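Local coordinates for protein alpha-amylase (Eisenia fetida, PDB 6M4K) that probably hydrolyses internal alpha-1,4-glucosidic bonds of starch-like polysaccharides as a calcium- and chloride-dependent member of glycoside hydrolase family 13, at residues Q35-H40 / C384-R389; I327-E332 / V340-S345; H53-V56 / P60-W63; W63-Q68 / N75-S80. All blocks are in the same frame, centred on the assembly; numbering follows the deposited sequence.

All four contacts belong to the catalytic TIM barrel. Contacts 1 and 2 lie on the barrel wall: contact 2 is buried, packing helix 322-334 on the last strand, and contact 1, only partly buried, joins helix 27-39 to the turn before helix 389-401. They meet where Glu385 and His386 reach Ser345 and Ser344. Contacts 3 and 4 share Trp63 and tie together the long loop between strand 44-47 and helix 81-93; contact 3 is the more peripheral of the two, contact 4 the more buried. The chemistry changes accordingly: flat stacking in contact 1, aliphatic packing with a bridged carboxylate in 2, backbone and proline in 3, arginine-serine bonding in 4.

Contact 1: residues Q35-H40 / C384-R389; sequences QWLADH and CEHRWR
Arg387 lies along one face of Trp36, the indole overlapped by both the aliphatic chain and the guanidinium. The pair joins two parts of the TIM barrel: helix 27-39, which follows the first strand, and the short 3-10 turn 385-387, so it connects the first barrel helix to the turn that leads into the last one, 389-401. Arg387 CG rests over the six-membered ring of Trp36, 3.7 Å from its centroid, in a CH-pi contact. Further out, the guanidinium spreads flat over the five-membered ring, with its plane turned only 10° and CZ 3.7 Å from that centroid, combining stacking with a cation-pi interaction. The extended chain from CG to NE lets one arginine span both rings. Its NE also forms a salt bridge with Glu33, whose OE2 accepts from His386 NE2 as well, so one carboxylate oxygen probably steadies both side chains.

His386 presents its edge to the Trp36 face in an offset edge-to-face pair, planes at 90°. Its CD2 is the touching atom, 3.8 Å from Trp36 CZ3 and also 3.8 Å from Leu37 CD2. Ser344 OG bonds ND1, so both imidazole nitrogens have partners and the ring's rotation is fixed. The His386 carbonyl comes near the indole too, with O 3.3 Å from Trp36 CH2.

On the opposite face of the indole lies His40, just past the helix end, leaving Trp36 sandwiched between histidine and arginine. His40 ND1 sits over that face and donates a 2.8 Å bond to the backbone O of Trp36.

Contact 2: residues I327-E332 / V340-S345; sequences IATAFE and VRLMSS
Val340 and Leu342 on the last barrel strand meet Thr329 and Glu332 on helix 322-334. Strand 295-297, this helix and strand 339-344 make a beta-alpha-beta crossover of the TIM barrel, and the contact is the helix lying back over its second strand. The short axes run nearly antiparallel, at 158°, and approach to 10.4 Å.

The apolar packing is carried by methyl groups. Thr329 CG2 meets Leu342 CD2 at 3.9 Å, while Thr329 OG1 is turned back to bond Tyr325 O in its own helix. Both Val340 methyls lie against the Glu332 side chain, Val340 CG2 4.0 Å from Glu332 CG. Met391 of helix 389-401 touches both Thr329 and Leu342 and extends this aliphatic layer.

The polar interaction belongs to Glu332. With CG anti to the backbone N (chi1 161°) and the next torsion extended too, its carboxylate reaches across the methyls toward the strand, passing Leu342 in the opposite direction. Val340 CG1 comes close to the carboxylate, 3.4 Å from Glu332 OE2. OE1 is hydrogen-bonded to His261 NE2, which is likely to stabilise its negative charge in this buried setting. Were Glu332 an alanine, His261 would probably lose its carboxylate mate and the bridging water one anchor, with a gap opened beside the Val340 methyls.

That water joins helix to strand where the side chain and backbone do not bond directly: its oxygen lies 2.6 Å from Glu332 OE2 and 2.8 Å from Arg341 O.

Contact 3: residues H53-V56 / P60-W63; sequences HRIV and PYPW
Ile55 and Val56 meet Tyr61 and Pro62 across a tight bend in the long loop between strand 44-47 and helix 81-93 of the TIM barrel. Along the first segment, His53 comes first: its ND1 donates to Arg54 O, 2.9 Å away, while NE2 bonds the backbone N of Arg77, so the imidazole is held at both nitrogens. Arg54 then turns its guanidinium outward, tying this limb to Gln68 of the same loop and to the Gly110 carbonyl in the loop after strand 97-102.

Ile55 is the first to touch. Its branch methyl CG2 comes at the edge of the Tyr61 ring, near the ring plane, 3.8 Å from Tyr61 CE1. Val56 makes the main contact, with backbone and side chain together. Its O accepts a 2.9 Å bond from Tyr61 N at an N-H...O angle of 146°, and Pro62 CD lies 3.5 Å from the same oxygen. CB and CG1 of Val56 meet the pyrrolidine at about a right angle, CB 3.7 Å from Pro62 CD. With a glycine instead of Pro62, Val56 would probably face a gap and the backbone beside Tyr61 would be freer to turn.

Tyr61 has left-handed helical backbone angles (59°/57°), which carry the chain past Val56 into Pro62. One backbone bond, with a rigid proline packed beside it on a branched side chain, thus implies a bend set by shape more than by charge.

Contact 4: residues W63-Q68 / N75-S80; sequences WWQRYQ and NSRSGS
Arg66 reaches from the 3-10 turn 63-66 to Ser78, joining two limbs of the TIM-barrel loop between the second strand, 44-47, and helix 81-93. The hydrogen bonds centre on one atom: Ser78 OG accepts from Arg66 NH1 at 2.8 Å and from NH2 at 3.0 Å, both end-on, and lies almost exactly in the guanidinium plane. The bend at chi3 (75°) helps turn the arginine's end to meet it. The same hydroxyl bonds Trp25 O, so three interactions grip OG. Arg66 is anchored further by a salt bridge from NH1 to Glu24 and by a bond from NH2 to Pro49 O. Glu24 and Trp25 bring in the loop after strand 19-22.

Ser78 is itself placed by a type I beta turn from Ser76 to Gly79, closed by Gly79 N to Ser76 O at 3.0 Å. Ser76 OG accepts a weak bond from Ser78 N, 3.2 Å long, which adds to the turn.

The packing is done by Arg77. Its CB sits over one face of the Arg66 guanidinium, 3.9 Å from Arg66 NH1, and its extended chain continues to Gln65.

Water provides the remaining link. Its O accepts a weak bond from Gln65 NE2 and lies 3.0 Å from Arg77 NH1, in the plane of the arginine's end group. Gln65 OE1 meanwhile takes Val56 N, and Arg77 uses NE for Thr372 OG1 and NH1 for Tyr61 O.

Arg77 thus donates to neutral oxygens, whereas Arg66 also has the Glu24 carboxylate, which probably offsets part of their like charge, Arg66 NH1 lying 5.8 Å from Arg77 NE.

Contact 1: residues Q35-H40 / C384-R389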
# COMPACT_ATOMS: atom_id res chain seq x y z
N GLN A 35 8.87 7.45 -15.10
CA GLN A 35 9.07 8.83 -15.51
C GLN A 35 7.96 9.72 -14.98
O GLN A 35 8.22 10.80 -14.43
CB GLN A 35 9.16 8.94 -17.04
CG GLN A 35 9.48 10.35 -17.51
CD GLN A 35 10.84 10.82 -17.05
OE1 GLN A 35 11.87 10.39 -17.57
NE2 GLN A 35 10.87 11.69 -16.05
N TRP A 36 6.71 9.29 -15.15
CA TRP A 36 5.57 10.04 -14.63
C TRP A 36 5.66 10.17 -13.11
O TRP A 36 5.44 11.26 -12.55
CB TRP A 36 4.26 9.35 -15.05
CG TRP A 36 3.05 10.20 -14.77
CD1 TRP A 36 2.39 11.02 -15.66
CD2 TRP A 36 2.37 10.36 -13.51
NE1 TRP A 36 1.35 11.65 -15.03
CE2 TRP A 36 1.31 11.27 -13.71
CE3 TRP A 36 2.55 9.80 -12.24
CZ2 TRP A 36 0.45 11.66 -12.68
CZ3 TRP A 36 1.69 10.18 -11.22
CH2 TRP A 36 0.65 11.11 -11.44
N LEU A 37 5.99 9.07 -12.43
CA LEU A 37 6.11 9.09 -10.98
C LEU A 37 7.20 10.04 -10.52
O LEU A 37 7.00 10.79 -9.55
CB LEU A 37 6.38 7.68 -10.47
CG LEU A 37 5.19 6.74 -10.63
CD1 LEU A 37 5.65 5.29 -10.50
CD2 LEU A 37 4.12 7.04 -9.59
N ALA A 38 8.36 10.02 -11.18
CA ALA A 38 9.42 10.96 -10.83
C ALA A 38 8.98 12.40 -11.03
O ALA A 38 9.22 13.26 -10.17
CB ALA A 38 10.68 10.65 -11.65
N ASP A 39 8.32 12.69 -12.15
CA ASP A 39 7.86 14.05 -12.43
C ASP A 39 6.87 14.54 -11.39
O ASP A 39 6.75 15.75 -11.17
CB ASP A 39 7.21 14.12 -13.82
CG ASP A 39 8.21 13.94 -14.95
OD1 ASP A 39 9.43 14.02 -14.71
OD2 ASP A 39 7.76 13.72 -16.09
N HIS A 40 6.14 13.62 -10.74
CA HIS A 40 5.17 13.96 -9.72
C HIS A 40 5.69 13.70 -8.32
O HIS A 40 4.94 13.78 -7.34
CB HIS A 40 3.85 13.25 -9.99
CG HIS A 40 3.17 13.76 -11.22
ND1 HIS A 40 3.55 13.37 -12.49
CD2 HIS A 40 2.20 14.68 -11.39
CE1 HIS A 40 2.82 14.01 -13.38
NE2 HIS A 40 1.99 14.81 -12.74
N CYS A 384 -5.86 3.79 -11.99
CA CYS A 384 -4.74 4.74 -11.88
C CYS A 384 -4.99 5.85 -10.86
O CYS A 384 -4.82 7.03 -11.16
CB CYS A 384 -4.38 5.33 -13.25
SG CYS A 384 -3.81 4.12 -14.44
N GLU A 385 -5.39 5.46 -9.65
CA GLU A 385 -5.64 6.44 -8.59
C GLU A 385 -4.47 7.39 -8.39
O GLU A 385 -4.66 8.57 -8.06
CB GLU A 385 -5.90 5.72 -7.25
CG GLU A 385 -7.21 4.93 -7.17
CD GLU A 385 -7.03 3.46 -7.52
OE1 GLU A 385 -6.37 3.15 -8.53
OE2 GLU A 385 -7.57 2.63 -6.77
N HIS A 386 -3.24 6.90 -8.54
CA HIS A 386 -2.07 7.74 -8.31
C HIS A 386 -1.96 8.86 -9.33
O HIS A 386 -1.26 9.85 -9.08
CB HIS A 386 -0.81 6.88 -8.31
CG HIS A 386 -0.49 6.29 -9.65
ND1 HIS A 386 -1.21 5.25 -10.19
CD2 HIS A 386 0.45 6.63 -10.56
CE1 HIS A 386 -0.71 4.96 -11.38
NE2 HIS A 386 0.29 5.79 -11.63
N ARG A 387 -2.63 8.71 -10.48
CA ARG A 387 -2.71 9.75 -11.50
C ARG A 387 -3.93 10.65 -11.38
O ARG A 387 -4.10 11.55 -12.21
CB ARG A 387 -2.68 9.14 -12.90
CG ARG A 387 -1.35 8.53 -13.34
CD ARG A 387 -1.22 8.66 -14.85
NE ARG A 387 -0.03 8.02 -15.40
CZ ARG A 387 0.44 8.31 -16.61
NH1 ARG A 387 -0.17 9.22 -17.35
NH2 ARG A 387 1.53 7.70 -17.07
N TRP A 388 -4.80 10.44 -10.39
CA TRP A 388 -5.90 11.38 -10.18
C TRP A 388 -5.34 12.69 -9.65
O TRP A 388 -4.49 12.70 -8.75
CB TRP A 388 -6.88 10.83 -9.14
CG TRP A 388 -7.63 9.58 -9.53
CD1 TRP A 388 -7.46 8.82 -10.65
CD2 TRP A 388 -8.66 8.95 -8.77
NE1 TRP A 388 -8.34 7.75 -10.63
CE2 TRP A 388 -9.08 7.81 -9.48
CE3 TRP A 388 -9.27 9.25 -7.54
CZ2 TRP A 388 -10.10 6.98 -9.02
CZ3 TRP A 388 -10.27 8.42 -7.08
CH2 TRP A 388 -10.68 7.29 -7.82
N ARG A 389 -5.83 13.81 -10.18
CA ARG A 389 -5.32 15.11 -9.76
C ARG A 389 -5.46 15.31 -8.26
O ARG A 389 -4.57 15.87 -7.61
CB ARG A 389 -6.02 16.25 -10.52
CG ARG A 389 -5.51 17.65 -10.16
CD ARG A 389 -6.41 18.74 -10.76
NE ARG A 389 -7.71 18.68 -10.11
CZ ARG A 389 -8.80 18.13 -10.64
NH1 ARG A 389 -8.78 17.64 -11.88
NH2 ARG A 389 -9.91 18.09 -9.91

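Contact 2: residues I327-E332 / V340-S345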
# COMPACT_ATOMS: atom_id res chain seq x y z
N ILE A 327 -11.50 12.08 -0.18
CA ILE A 327 -11.47 12.81 1.09
C ILE A 327 -10.52 12.12 2.07
O ILE A 327 -9.67 12.76 2.70
CB ILE A 327 -12.88 12.94 1.68
CG1 ILE A 327 -13.73 13.85 0.79
CG2 ILE A 327 -12.81 13.49 3.10
CD1 ILE A 327 -15.21 13.85 1.16
N ALA A 328 -10.68 10.81 2.23
CA ALA A 328 -9.83 10.06 3.16
C ALA A 328 -8.37 10.13 2.75
O ALA A 328 -7.48 10.29 3.60
CB ALA A 328 -10.29 8.61 3.22
N THR A 329 -8.09 9.99 1.45
CA THR A 329 -6.70 10.04 0.97
C THR A 329 -6.12 11.43 1.16
O THR A 329 -4.95 11.57 1.55
CB THR A 329 -6.63 9.59 -0.49
OG1 THR A 329 -7.15 8.26 -0.62
CG2 THR A 329 -5.18 9.61 -0.98
N ALA A 330 -6.90 12.48 0.89
CA ALA A 330 -6.40 13.83 1.09
C ALA A 330 -6.04 14.07 2.55
O ALA A 330 -4.99 14.64 2.85
CB ALA A 330 -7.44 14.85 0.63
N PHE A 331 -6.91 13.65 3.47
CA PHE A 331 -6.58 13.76 4.88
C PHE A 331 -5.28 13.03 5.19
O PHE A 331 -4.38 13.58 5.85
CB PHE A 331 -7.71 13.24 5.77
CG PHE A 331 -7.34 13.28 7.23
CD1 PHE A 331 -7.44 14.47 7.94
CD2 PHE A 331 -6.83 12.16 7.86
CE1 PHE A 331 -7.06 14.53 9.26
CE2 PHE A 331 -6.44 12.22 9.19
CZ PHE A 331 -6.56 13.40 9.89
N GLU A 332 -5.17 11.77 4.76
CA GLU A 332 -3.99 10.96 5.06
C GLU A 332 -2.71 11.63 4.55
O GLU A 332 -1.67 11.58 5.22
CB GLU A 332 -4.18 9.58 4.44
CG GLU A 332 -2.94 8.76 4.26
CD GLU A 332 -3.24 7.55 3.42
OE1 GLU A 332 -3.49 6.50 4.01
OE2 GLU A 332 -3.26 7.68 2.17
N VAL A 340 3.19 6.72 3.76
CA VAL A 340 1.94 6.61 2.99
C VAL A 340 2.16 5.83 1.70
O VAL A 340 3.04 6.16 0.90
CB VAL A 340 1.37 8.00 2.67
CG1 VAL A 340 0.13 7.87 1.78
CG2 VAL A 340 1.04 8.75 3.97
N ARG A 341 1.31 4.82 1.49
CA ARG A 341 1.23 4.08 0.24
C ARG A 341 -0.15 4.30 -0.36
O ARG A 341 -1.17 4.16 0.34
CB ARG A 341 1.46 2.59 0.49
CG ARG A 341 1.40 1.73 -0.77
CD ARG A 341 1.48 0.24 -0.45
NE ARG A 341 0.31 -0.21 0.29
CZ ARG A 341 0.23 -1.35 0.98
NH1 ARG A 341 1.26 -2.18 1.02
NH2 ARG A 341 -0.89 -1.67 1.63
N LEU A 342 -0.20 4.65 -1.64
CA LEU A 342 -1.46 4.74 -2.38
C LEU A 342 -1.67 3.48 -3.20
O LEU A 342 -0.77 3.04 -3.93
CB LEU A 342 -1.45 5.94 -3.33
CG LEU A 342 -1.12 7.32 -2.77
CD1 LEU A 342 -1.41 8.39 -3.81
CD2 LEU A 342 -1.90 7.60 -1.51
N MET A 343 -2.86 2.91 -3.10
CA MET A 343 -3.25 1.82 -3.99
C MET A 343 -3.43 2.34 -5.41
O MET A 343 -3.88 3.47 -5.63
CB MET A 343 -4.57 1.24 -3.48
CG MET A 343 -5.13 0.08 -4.30
SD MET A 343 -3.97 -1.29 -4.26
CE MET A 343 -4.77 -2.37 -5.46
N SER A 344 -3.08 1.51 -6.39
CA SER A 344 -3.41 1.77 -7.79
C SER A 344 -4.04 0.51 -8.36
O SER A 344 -3.40 -0.55 -8.38
CB SER A 344 -2.19 2.21 -8.60
OG SER A 344 -2.61 2.82 -9.81
N SER A 345 -5.30 0.62 -8.80
CA SER A 345 -6.16 -0.53 -9.00
C SER A 345 -6.53 -0.76 -10.46
O SER A 345 -6.36 0.11 -11.32
CB SER A 345 -7.48 -0.33 -8.24
OG SER A 345 -7.24 0.03 -6.89
O HOH W 1 -3.60 5.45 0.81

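Contact 3: residues H53-V56 / P60-W63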
# COMPACT_ATOMS: atom_id res chain seq x y z
N HIS A 53 5.22 -18.13 -9.80
CA HIS A 53 4.02 -18.39 -9.03
C HIS A 53 3.14 -19.40 -9.76
O HIS A 53 3.32 -19.70 -10.94
CB HIS A 53 3.23 -17.10 -8.79
CG HIS A 53 2.94 -16.34 -10.04
ND1 HIS A 53 1.92 -16.69 -10.91
CD2 HIS A 53 3.57 -15.28 -10.62
CE1 HIS A 53 1.92 -15.86 -11.94
NE2 HIS A 53 2.91 -15.00 -11.79
N ARG A 54 2.15 -19.91 -9.02
CA ARG A 54 1.20 -20.85 -9.58
C ARG A 54 0.48 -20.22 -10.77
O ARG A 54 0.18 -19.03 -10.79
CB ARG A 54 0.17 -21.20 -8.50
CG ARG A 54 -0.73 -22.39 -8.84
CD ARG A 54 -1.63 -22.76 -7.67
NE ARG A 54 -2.37 -23.99 -7.98
CZ ARG A 54 -2.77 -24.88 -7.07
NH1 ARG A 54 -2.51 -24.69 -5.79
NH2 ARG A 54 -3.42 -25.97 -7.45
N ILE A 55 0.21 -21.04 -11.78
CA ILE A 55 -0.73 -20.69 -12.83
C ILE A 55 -2.02 -21.43 -12.52
O ILE A 55 -2.03 -22.67 -12.45
CB ILE A 55 -0.19 -21.04 -14.22
CG1 ILE A 55 1.06 -20.22 -14.54
CG2 ILE A 55 -1.27 -20.78 -15.28
CD1 ILE A 55 0.82 -18.72 -14.55
N VAL A 56 -3.09 -20.68 -12.29
CA VAL A 56 -4.40 -21.23 -11.97
C VAL A 56 -5.29 -20.96 -13.17
O VAL A 56 -5.44 -19.81 -13.60
CB VAL A 56 -4.98 -20.60 -10.70
CG1 VAL A 56 -6.41 -21.05 -10.49
CG2 VAL A 56 -4.11 -20.93 -9.49
N PRO A 60 -10.10 -18.73 -14.34
CA PRO A 60 -9.04 -18.39 -15.30
C PRO A 60 -8.19 -17.21 -14.86
O PRO A 60 -8.60 -16.05 -14.97
CB PRO A 60 -9.81 -18.12 -16.60
CG PRO A 60 -11.18 -17.77 -16.17
CD PRO A 60 -11.45 -18.58 -14.94
N TYR A 61 -6.97 -17.52 -14.42
CA TYR A 61 -5.88 -16.57 -14.15
C TYR A 61 -6.26 -15.52 -13.11
O TYR A 61 -6.21 -14.32 -13.39
CB TYR A 61 -5.41 -15.95 -15.47
CG TYR A 61 -5.16 -17.01 -16.52
CD1 TYR A 61 -4.01 -17.80 -16.47
CD2 TYR A 61 -6.07 -17.26 -17.55
CE1 TYR A 61 -3.76 -18.78 -17.42
CE2 TYR A 61 -5.83 -18.25 -18.51
CZ TYR A 61 -4.67 -19.00 -18.43
OH TYR A 61 -4.42 -19.98 -19.37
N PRO A 62 -6.66 -15.94 -11.92
CA PRO A 62 -7.02 -14.98 -10.87
C PRO A 62 -5.81 -14.20 -10.37
O PRO A 62 -4.66 -14.63 -10.51
CB PRO A 62 -7.56 -15.89 -9.76
CG PRO A 62 -6.75 -17.15 -9.91
CD PRO A 62 -6.59 -17.32 -11.41
N TRP A 63 -6.07 -13.04 -9.75
CA TRP A 63 -4.95 -12.29 -9.18
C TRP A 63 -4.24 -13.10 -8.10
O TRP A 63 -3.01 -13.03 -7.98
CB TRP A 63 -5.42 -10.94 -8.61
CG TRP A 63 -6.35 -11.09 -7.47
CD1 TRP A 63 -7.71 -11.19 -7.54
CD2 TRP A 63 -6.01 -11.19 -6.08
NE1 TRP A 63 -8.24 -11.34 -6.29
CE2 TRP A 63 -7.22 -11.35 -5.37
CE3 TRP A 63 -4.81 -11.17 -5.37
CZ2 TRP A 63 -7.26 -11.48 -3.98
CZ3 TRP A 63 -4.84 -11.30 -3.99
CH2 TRP A 63 -6.06 -11.45 -3.31

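Contact 4: residues W63-Q68 / N75-S80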
# COMPACT_ATOMS: atom_id res chain seq x y z
N TRP A 63 -6.07 -13.04 -9.75
CA TRP A 63 -4.95 -12.29 -9.18
C TRP A 63 -4.24 -13.10 -8.10
O TRP A 63 -3.01 -13.03 -7.98
CB TRP A 63 -5.42 -10.94 -8.61
CG TRP A 63 -6.35 -11.09 -7.47
CD1 TRP A 63 -7.71 -11.19 -7.54
CD2 TRP A 63 -6.01 -11.19 -6.08
NE1 TRP A 63 -8.24 -11.34 -6.29
CE2 TRP A 63 -7.22 -11.35 -5.37
CE3 TRP A 63 -4.81 -11.17 -5.37
CZ2 TRP A 63 -7.26 -11.48 -3.98
CZ3 TRP A 63 -4.84 -11.30 -3.99
CH2 TRP A 63 -6.06 -11.45 -3.31
N TRP A 64 -4.98 -13.91 -7.35
CA TRP A 64 -4.39 -14.56 -6.18
C TRP A 64 -3.44 -15.69 -6.52
O TRP A 64 -2.75 -16.18 -5.62
CB TRP A 64 -5.45 -14.97 -5.16
CG TRP A 64 -6.66 -15.67 -5.69
CD1 TRP A 64 -7.91 -15.13 -5.80
CD2 TRP A 64 -6.77 -17.04 -6.10
NE1 TRP A 64 -8.79 -16.08 -6.26
CE2 TRP A 64 -8.12 -17.25 -6.46
CE3 TRP A 64 -5.87 -18.10 -6.19
CZ2 TRP A 64 -8.58 -18.49 -6.91
CZ3 TRP A 64 -6.34 -19.34 -6.66
CH2 TRP A 64 -7.69 -19.51 -7.00
N GLN A 65 -3.36 -16.12 -7.79
CA GLN A 65 -2.35 -17.11 -8.15
C GLN A 65 -0.94 -16.61 -7.83
O GLN A 65 -0.04 -17.42 -7.56
CB GLN A 65 -2.48 -17.49 -9.63
CG GLN A 65 -1.95 -16.43 -10.57
CD GLN A 65 -2.17 -16.74 -12.04
OE1 GLN A 65 -2.67 -17.82 -12.41
NE2 GLN A 65 -1.80 -15.80 -12.90
N ARG A 66 -0.74 -15.29 -7.82
CA ARG A 66 0.59 -14.74 -7.57
C ARG A 66 1.01 -14.83 -6.11
O ARG A 66 2.19 -14.63 -5.82
CB ARG A 66 0.70 -13.30 -8.08
CG ARG A 66 0.53 -13.24 -9.59
CD ARG A 66 0.73 -11.85 -10.12
NE ARG A 66 2.14 -11.44 -10.14
CZ ARG A 66 2.59 -10.45 -10.88
NH1 ARG A 66 1.75 -9.78 -11.67
NH2 ARG A 66 3.88 -10.12 -10.88
N TYR A 67 0.10 -15.20 -5.21
CA TYR A 67 0.42 -15.39 -3.81
C TYR A 67 0.65 -16.86 -3.46
O TYR A 67 0.67 -17.22 -2.28
CB TYR A 67 -0.64 -14.70 -2.93
CG TYR A 67 -0.49 -13.20 -3.11
CD1 TYR A 67 0.46 -12.49 -2.38
CD2 TYR A 67 -1.24 -12.51 -4.06
CE1 TYR A 67 0.65 -11.13 -2.57
CE2 TYR A 67 -1.06 -11.15 -4.26
CZ TYR A 67 -0.11 -10.47 -3.51
OH TYR A 67 0.05 -9.12 -3.75
N GLN A 68 0.87 -17.70 -4.48
CA GLN A 68 1.22 -19.11 -4.33
C GLN A 68 2.55 -19.36 -5.03
O GLN A 68 2.58 -19.77 -6.21
CB GLN A 68 0.11 -20.02 -4.85
CG GLN A 68 -1.11 -19.94 -3.97
CD GLN A 68 -2.16 -20.97 -4.31
OE1 GLN A 68 -1.85 -22.14 -4.52
NE2 GLN A 68 -3.41 -20.54 -4.37
N ASN A 75 10.42 -15.24 -13.47
CA ASN A 75 9.50 -15.10 -14.59
C ASN A 75 8.08 -15.21 -14.03
O ASN A 75 7.72 -16.25 -13.47
CB ASN A 75 9.76 -16.21 -15.60
CG ASN A 75 9.12 -15.96 -16.95
OD1 ASN A 75 8.73 -14.84 -17.28
ND2 ASN A 75 9.04 -17.01 -17.76
N SER A 76 7.30 -14.13 -14.15
CA SER A 76 5.99 -14.01 -13.54
C SER A 76 5.01 -13.45 -14.56
O SER A 76 5.37 -13.08 -15.68
CB SER A 76 6.04 -13.05 -12.34
OG SER A 76 6.23 -11.71 -12.79
N ARG A 77 3.75 -13.33 -14.14
CA ARG A 77 2.75 -12.73 -15.00
C ARG A 77 3.14 -11.33 -15.46
O ARG A 77 2.80 -10.91 -16.57
CB ARG A 77 1.41 -12.68 -14.28
CG ARG A 77 0.28 -12.19 -15.18
CD ARG A 77 -1.06 -12.18 -14.49
NE ARG A 77 -2.11 -11.92 -15.47
CZ ARG A 77 -3.38 -12.30 -15.33
NH1 ARG A 77 -3.80 -12.92 -14.25
NH2 ARG A 77 -4.23 -12.06 -16.33
N SER A 78 3.85 -10.58 -14.61
CA SER A 78 4.23 -9.23 -15.01
C SER A 78 5.36 -9.17 -16.02
O SER A 78 5.58 -8.10 -16.60
CB SER A 78 4.63 -8.40 -13.79
OG SER A 78 3.51 -8.03 -13.01
N GLY A 79 6.09 -10.26 -16.23
CA GLY A 79 7.13 -10.27 -17.22
C GLY A 79 8.32 -11.12 -16.83
O GLY A 79 8.31 -11.78 -15.79
N SER A 80 9.33 -11.12 -17.70
CA SER A 80 10.49 -11.98 -17.55
C SER A 80 11.50 -11.36 -16.59
O SER A 80 11.39 -10.20 -16.18
CB SER A 80 11.18 -12.15 -18.91
OG SER A 80 11.68 -10.89 -19.32
O HOH W 2 -2.43 -13.04 -11.62